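Local coordinates for flagellar hook associated protein type 3 FlgL (Legionella pneumophila subsp. pneumophila, PDB 5YTI) that probably forms, as a structural protein, part of the junction between hook and filament of the bacterial flagellum, at residues N181-I195 / Q326-I338. Numbering follows the deposited sequence.
Sequences NVFMRIPSGNGRFAI and QLLAQIDSALGHI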
loop_
_atom_site.group_PDB
_atom_site.type_symbol
_atom_site.label_atom_id
_atom_site.label_comp_id
_atom_site.label_asym_id
_atom_site.label_seq_id
_atom_site.Cartn_x
_atom_site.Cartn_y
_atom_site.Cartn_z
ATOM N N ASN A 181 9.401 3.410 -0.227
ATOM C CA ASN A 181 8.310 3.756 0.675
ATOM C C ASN A 181 7.571 5.019 0.243
ATOM O O ASN A 181 6.357 5.024 0.237
ATOM C CB ASN A 181 8.786 3.906 2.116
ATOM C CG ASN A 181 7.645 4.042 3.073
ATOM O OD1 ASN A 181 6.672 3.298 3.010
ATOM N ND2 ASN A 181 7.723 5.018 3.928
ATOM N N VAL A 182 8.279 6.082 -0.137
ATOM C CA VAL A 182 7.600 7.359 -0.376
ATOM C C VAL A 182 6.824 7.414 -1.687
ATOM O O VAL A 182 5.694 7.852 -1.701
ATOM C CB VAL A 182 8.569 8.540 -0.330
ATOM C CG1 VAL A 182 7.824 9.819 -0.646
ATOM C CG2 VAL A 182 9.225 8.630 1.030
ATOM N N PHE A 183 7.424 6.915 -2.764
ATOM C CA PHE A 183 6.885 7.095 -4.101
ATOM C C PHE A 183 6.367 5.860 -4.822
ATOM O O PHE A 183 5.511 5.994 -5.676
ATOM C CB PHE A 183 7.961 7.734 -4.974
ATOM C CG PHE A 183 8.390 9.094 -4.506
ATOM C CD1 PHE A 183 7.653 10.202 -4.824
ATOM C CD2 PHE A 183 9.543 9.254 -3.765
ATOM C CE1 PHE A 183 8.047 11.458 -4.393
ATOM C CE2 PHE A 183 9.951 10.502 -3.329
ATOM C CZ PHE A 183 9.205 11.611 -3.645
HETATM N N MSE A 184 6.868 4.667 -4.517
HETATM C CA MSE A 184 6.578 3.505 -5.381
HETATM C C MSE A 184 5.469 2.574 -4.946
HETATM O O MSE A 184 4.677 2.104 -5.769
HETATM C CB MSE A 184 7.812 2.654 -5.632
HETATM C CG MSE A 184 9.058 3.492 -5.915
HETATM SE SE MSE A 184 9.142 4.212 -7.753
HETATM C CE MSE A 184 8.711 2.517 -8.655
ATOM N N ARG A 185 5.391 2.243 -3.672
ATOM C CA ARG A 185 4.430 1.229 -3.259
ATOM C C ARG A 185 3.228 1.882 -2.628
ATOM O O ARG A 185 3.264 2.273 -1.472
ATOM C CB ARG A 185 5.071 0.272 -2.273
ATOM C CG ARG A 185 6.446 -0.212 -2.681
ATOM C CD ARG A 185 6.506 -0.632 -4.132
ATOM N NE ARG A 185 7.778 -1.292 -4.401
ATOM C CZ ARG A 185 8.058 -1.908 -5.541
ATOM N NH1 ARG A 185 7.164 -1.929 -6.523
ATOM N NH2 ARG A 185 9.228 -2.508 -5.704
ATOM N N ILE A 186 2.173 2.018 -3.420
ATOM C CA ILE A 186 0.942 2.691 -3.019
ATOM C C ILE A 186 -0.109 1.890 -3.709
ATOM O O ILE A 186 0.004 1.630 -4.900
ATOM C CB ILE A 186 0.881 4.113 -3.553
ATOM C CG1 ILE A 186 2.117 4.862 -3.109
ATOM C CG2 ILE A 186 -0.372 4.807 -3.080
ATOM C CD1 ILE A 186 2.064 6.329 -3.436
ATOM N N PRO A 187 -1.114 1.455 -2.970
ATOM C CA PRO A 187 -1.976 0.517 -3.639
ATOM C C PRO A 187 -2.889 1.231 -4.622
ATOM O O PRO A 187 -3.303 2.406 -4.422
ATOM C CB PRO A 187 -2.767 -0.139 -2.489
ATOM C CG PRO A 187 -2.145 0.376 -1.224
ATOM C CD PRO A 187 -1.554 1.710 -1.595
ATOM N N SER A 188 -3.168 0.501 -5.695
ATOM C CA SER A 188 -4.035 0.955 -6.763
ATOM C C SER A 188 -5.482 0.782 -6.385
ATOM O O SER A 188 -5.814 0.123 -5.390
ATOM C CB SER A 188 -3.772 0.139 -8.011
ATOM O OG SER A 188 -3.852 -1.258 -7.721
ATOM N N GLY A 189 -6.356 1.342 -7.209
ATOM C CA GLY A 189 -7.787 1.275 -6.963
ATOM C C GLY A 189 -8.101 2.120 -5.751
ATOM O O GLY A 189 -7.407 3.131 -5.458
ATOM N N ASN A 190 -9.105 1.667 -5.018
ATOM C CA ASN A 190 -9.559 2.352 -3.839
ATOM C C ASN A 190 -8.715 1.983 -2.664
ATOM O O ASN A 190 -9.043 2.372 -1.532
ATOM C CB ASN A 190 -10.998 1.961 -3.510
ATOM C CG ASN A 190 -11.176 0.477 -3.368
ATOM O OD1 ASN A 190 -10.230 -0.239 -3.067
ATOM N ND2 ASN A 190 -12.394 0.000 -3.616
ATOM N N GLY A 191 -7.681 1.184 -2.916
ATOM C CA GLY A 191 -6.741 0.805 -1.891
ATOM C C GLY A 191 -6.799 -0.666 -1.596
ATOM O O GLY A 191 -5.836 -1.249 -1.086
ATOM N N ARG A 192 -7.933 -1.274 -1.908
ATOM C CA ARG A 192 -8.137 -2.695 -1.666
ATOM C C ARG A 192 -8.476 -3.446 -2.957
ATOM O O ARG A 192 -7.951 -4.556 -3.190
ATOM C CB ARG A 192 -9.243 -2.885 -0.623
ATOM C CG ARG A 192 -8.881 -2.321 0.740
ATOM C CD ARG A 192 -7.719 -3.084 1.378
ATOM N NE ARG A 192 -8.078 -4.471 1.685
ATOM C CZ ARG A 192 -8.863 -4.827 2.696
ATOM N NH1 ARG A 192 -9.130 -6.105 2.902
ATOM N NH2 ARG A 192 -9.370 -3.907 3.507
ATOM N N PHE A 193 -9.347 -2.850 -3.789
ATOM C CA PHE A 193 -9.601 -3.391 -5.147
ATOM C C PHE A 193 -9.678 -2.365 -6.291
ATOM O O PHE A 193 -10.102 -1.201 -6.125
ATOM C CB PHE A 193 -10.829 -4.314 -5.180
ATOM C CG PHE A 193 -12.078 -3.682 -4.651
ATOM C CD1 PHE A 193 -12.397 -3.758 -3.294
ATOM C CD2 PHE A 193 -12.932 -3.004 -5.492
ATOM C CE1 PHE A 193 -13.550 -3.159 -2.792
ATOM C CE2 PHE A 193 -14.078 -2.402 -4.991
ATOM C CZ PHE A 193 -14.394 -2.488 -3.643
ATOM N N ALA A 194 -9.261 -2.833 -7.466
ATOM C CA ALA A 194 -9.182 -1.994 -8.647
ATOM C C ALA A 194 -10.094 -2.510 -9.744
ATOM O O ALA A 194 -10.402 -3.695 -9.780
ATOM C CB ALA A 194 -7.753 -1.918 -9.134
ATOM N N ILE A 195 -10.521 -1.605 -10.627
ATOM C CA ILE A 195 -11.487 -1.908 -11.681
ATOM C C ILE A 195 -11.105 -1.314 -13.039
ATOM O O ILE A 195 -11.043 -0.090 -13.212
ATOM C CB ILE A 195 -12.849 -1.369 -11.310
ATOM C CG1 ILE A 195 -13.261 -1.932 -9.965
ATOM C CG2 ILE A 195 -13.853 -1.725 -12.382
ATOM C CD1 ILE A 195 -14.478 -1.247 -9.400
ATOM N N GLN A 326 -11.081 5.654 -10.656
ATOM C CA GLN A 326 -9.954 4.905 -10.097
ATOM C C GLN A 326 -8.804 5.851 -9.862
ATOM O O GLN A 326 -8.204 5.857 -8.797
ATOM C CB GLN A 326 -9.526 3.731 -11.008
ATOM C CG GLN A 326 -10.574 2.630 -11.096
ATOM C CD GLN A 326 -10.395 1.579 -10.042
ATOM O OE1 GLN A 326 -9.328 0.985 -9.966
ATOM N NE2 GLN A 326 -11.438 1.311 -9.239
ATOM N N LEU A 327 -8.514 6.671 -10.862
ATOM C CA LEU A 327 -7.365 7.549 -10.805
ATOM C C LEU A 327 -7.558 8.610 -9.733
ATOM O O LEU A 327 -6.600 9.120 -9.196
ATOM C CB LEU A 327 -7.080 8.173 -12.167
ATOM C CG LEU A 327 -6.494 7.232 -13.224
ATOM C CD1 LEU A 327 -6.444 7.941 -14.566
ATOM C CD2 LEU A 327 -5.092 6.778 -12.836
ATOM N N LEU A 328 -8.793 8.927 -9.389
ATOM C CA LEU A 328 -8.989 9.856 -8.321
ATOM C C LEU A 328 -8.597 9.165 -7.040
ATOM O O LEU A 328 -7.939 9.734 -6.198
ATOM C CB LEU A 328 -10.434 10.248 -8.259
ATOM C CG LEU A 328 -10.756 11.269 -7.197
ATOM C CD1 LEU A 328 -10.010 12.570 -7.488
ATOM C CD2 LEU A 328 -12.264 11.467 -7.212
ATOM N N ALA A 329 -8.980 7.914 -6.888
ATOM C CA ALA A 329 -8.654 7.218 -5.643
ATOM C C ALA A 329 -7.156 7.102 -5.463
ATOM O O ALA A 329 -6.656 7.144 -4.348
ATOM C CB ALA A 329 -9.292 5.837 -5.600
ATOM N N GLN A 330 -6.435 6.969 -6.566
ATOM C CA GLN A 330 -5.000 6.741 -6.474
ATOM C C GLN A 330 -4.209 7.983 -6.134
ATOM O O GLN A 330 -3.291 7.933 -5.308
ATOM C CB GLN A 330 -4.492 6.102 -7.759
ATOM C CG GLN A 330 -4.970 4.665 -7.851
ATOM C CD GLN A 330 -4.415 3.927 -9.041
ATOM O OE1 GLN A 330 -4.986 2.906 -9.427
ATOM N NE2 GLN A 330 -3.291 4.413 -9.622
ATOM N N ILE A 331 -4.556 9.075 -6.808
ATOM C CA ILE A 331 -4.129 10.391 -6.410
ATOM C C ILE A 331 -4.378 10.624 -4.929
ATOM O O ILE A 331 -3.497 11.152 -4.271
ATOM C CB ILE A 331 -4.869 11.477 -7.165
ATOM C CG1 ILE A 331 -4.238 11.699 -8.520
ATOM C CG2 ILE A 331 -4.817 12.764 -6.389
ATOM C CD1 ILE A 331 -2.733 11.785 -8.466
ATOM N N ASP A 332 -5.546 10.233 -4.407
ATOM C CA ASP A 332 -5.833 10.431 -2.998
ATOM C C ASP A 332 -5.011 9.514 -2.137
ATOM O O ASP A 332 -4.406 9.968 -1.179
ATOM C CB ASP A 332 -7.300 10.199 -2.676
ATOM C CG ASP A 332 -8.195 11.315 -3.187
ATOM O OD1 ASP A 332 -7.631 12.286 -3.750
ATOM O OD2 ASP A 332 -9.445 11.226 -3.038
ATOM N N SER A 333 -5.004 8.219 -2.457
ATOM C CA SER A 333 -4.208 7.235 -1.712
ATOM C C SER A 333 -2.788 7.756 -1.492
ATOM O O SER A 333 -2.181 7.507 -0.451
ATOM C CB SER A 333 -4.136 5.917 -2.474
ATOM O OG SER A 333 -5.156 5.002 -2.083
ATOM N N ALA A 334 -2.297 8.489 -2.488
ATOM C CA ALA A 334 -0.964 8.993 -2.519
ATOM C C ALA A 334 -0.854 10.306 -1.783
ATOM O O ALA A 334 0.141 10.591 -1.153
ATOM C CB ALA A 334 -0.529 9.180 -3.959
ATOM N N LEU A 335 -1.845 11.163 -1.914
ATOM C CA LEU A 335 -1.887 12.309 -1.056
ATOM C C LEU A 335 -1.799 11.783 0.353
ATOM O O LEU A 335 -0.963 12.221 1.101
ATOM C CB LEU A 335 -3.179 13.077 -1.216
ATOM C CG LEU A 335 -3.066 14.325 -2.077
ATOM C CD1 LEU A 335 -4.445 14.696 -2.585
ATOM C CD2 LEU A 335 -2.452 15.460 -1.270
ATOM N N GLY A 336 -2.639 10.825 0.712
ATOM C CA GLY A 336 -2.681 10.345 2.086
ATOM C C GLY A 336 -1.361 9.715 2.515
ATOM O O GLY A 336 -0.850 9.933 3.629
ATOM N N HIS A 337 -0.789 8.928 1.621
ATOM C CA HIS A 337 0.388 8.182 1.963
ATOM C C HIS A 337 1.529 9.106 2.309
ATOM O O HIS A 337 2.320 8.839 3.207
ATOM C CB HIS A 337 0.781 7.312 0.805
ATOM C CG HIS A 337 2.136 6.736 0.955
ATOM N ND1 HIS A 337 2.454 5.866 1.975
ATOM C CD2 HIS A 337 3.270 6.927 0.240
ATOM C CE1 HIS A 337 3.730 5.533 1.865
ATOM N NE2 HIS A 337 4.249 6.172 0.825
ATOM N N ILE A 338 1.630 10.198 1.584
ATOM C CA ILE A 338 2.697 11.153 1.825
ATOM C C ILE A 338 2.476 11.902 3.125
ATOM O O ILE A 338 3.393 12.030 3.929
ATOM C CB ILE A 338 2.836 12.142 0.664
ATOM C CG1 ILE A 338 3.449 11.406 -0.506
ATOM C CG2 ILE A 338 3.736 13.303 1.019
ATOM C CD1 ILE A 338 3.700 12.337 -1.649
#
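Gln-326 reaches strand 193-197 with a chain bent at chi2 (-90°), which brings its amide to Ile-195. There OE1 of Gln-326 accepts the N-H of Ile-195 (N to OE1 2.9 Å), the donor standing above the carbonyl plane, while NE2 packs against the Ile-195 side chain. One turn on, the methyl of Ala-329 packs against the type II' turn Ser-188 to Gly-191, with CB of Ala-329 3.3 Å from the O of Gly-189. Gln-330, extended beyond CG, presents OE1 to the N of Gly-189 in a nearly straight bond (3.0 Å, 167°); its NE2 is held by Thr-299, so both ends of the amide are used. Farther along, CG2 of Ile-186 rests on CB of Ser-333, and CD1 of Ile-186 meets CB of Ala-334 at 3.9 Å. The His-337 ring, CG anti to the backbone N (chi1 167°), donates a hydrogen bond from NE2 to the O of Asn-181 in the short helix 179-184, with the O of Val-182 beside CD2 near the ring plane. The OD1 of Asn-181 is taken by Asn-293 of the second subunit. A connector between a short helix and the outermost strand of this chain's sheet thus lies along the long helix 316-374, joining the antiparallel beta domain to the flagellin-type helical rod.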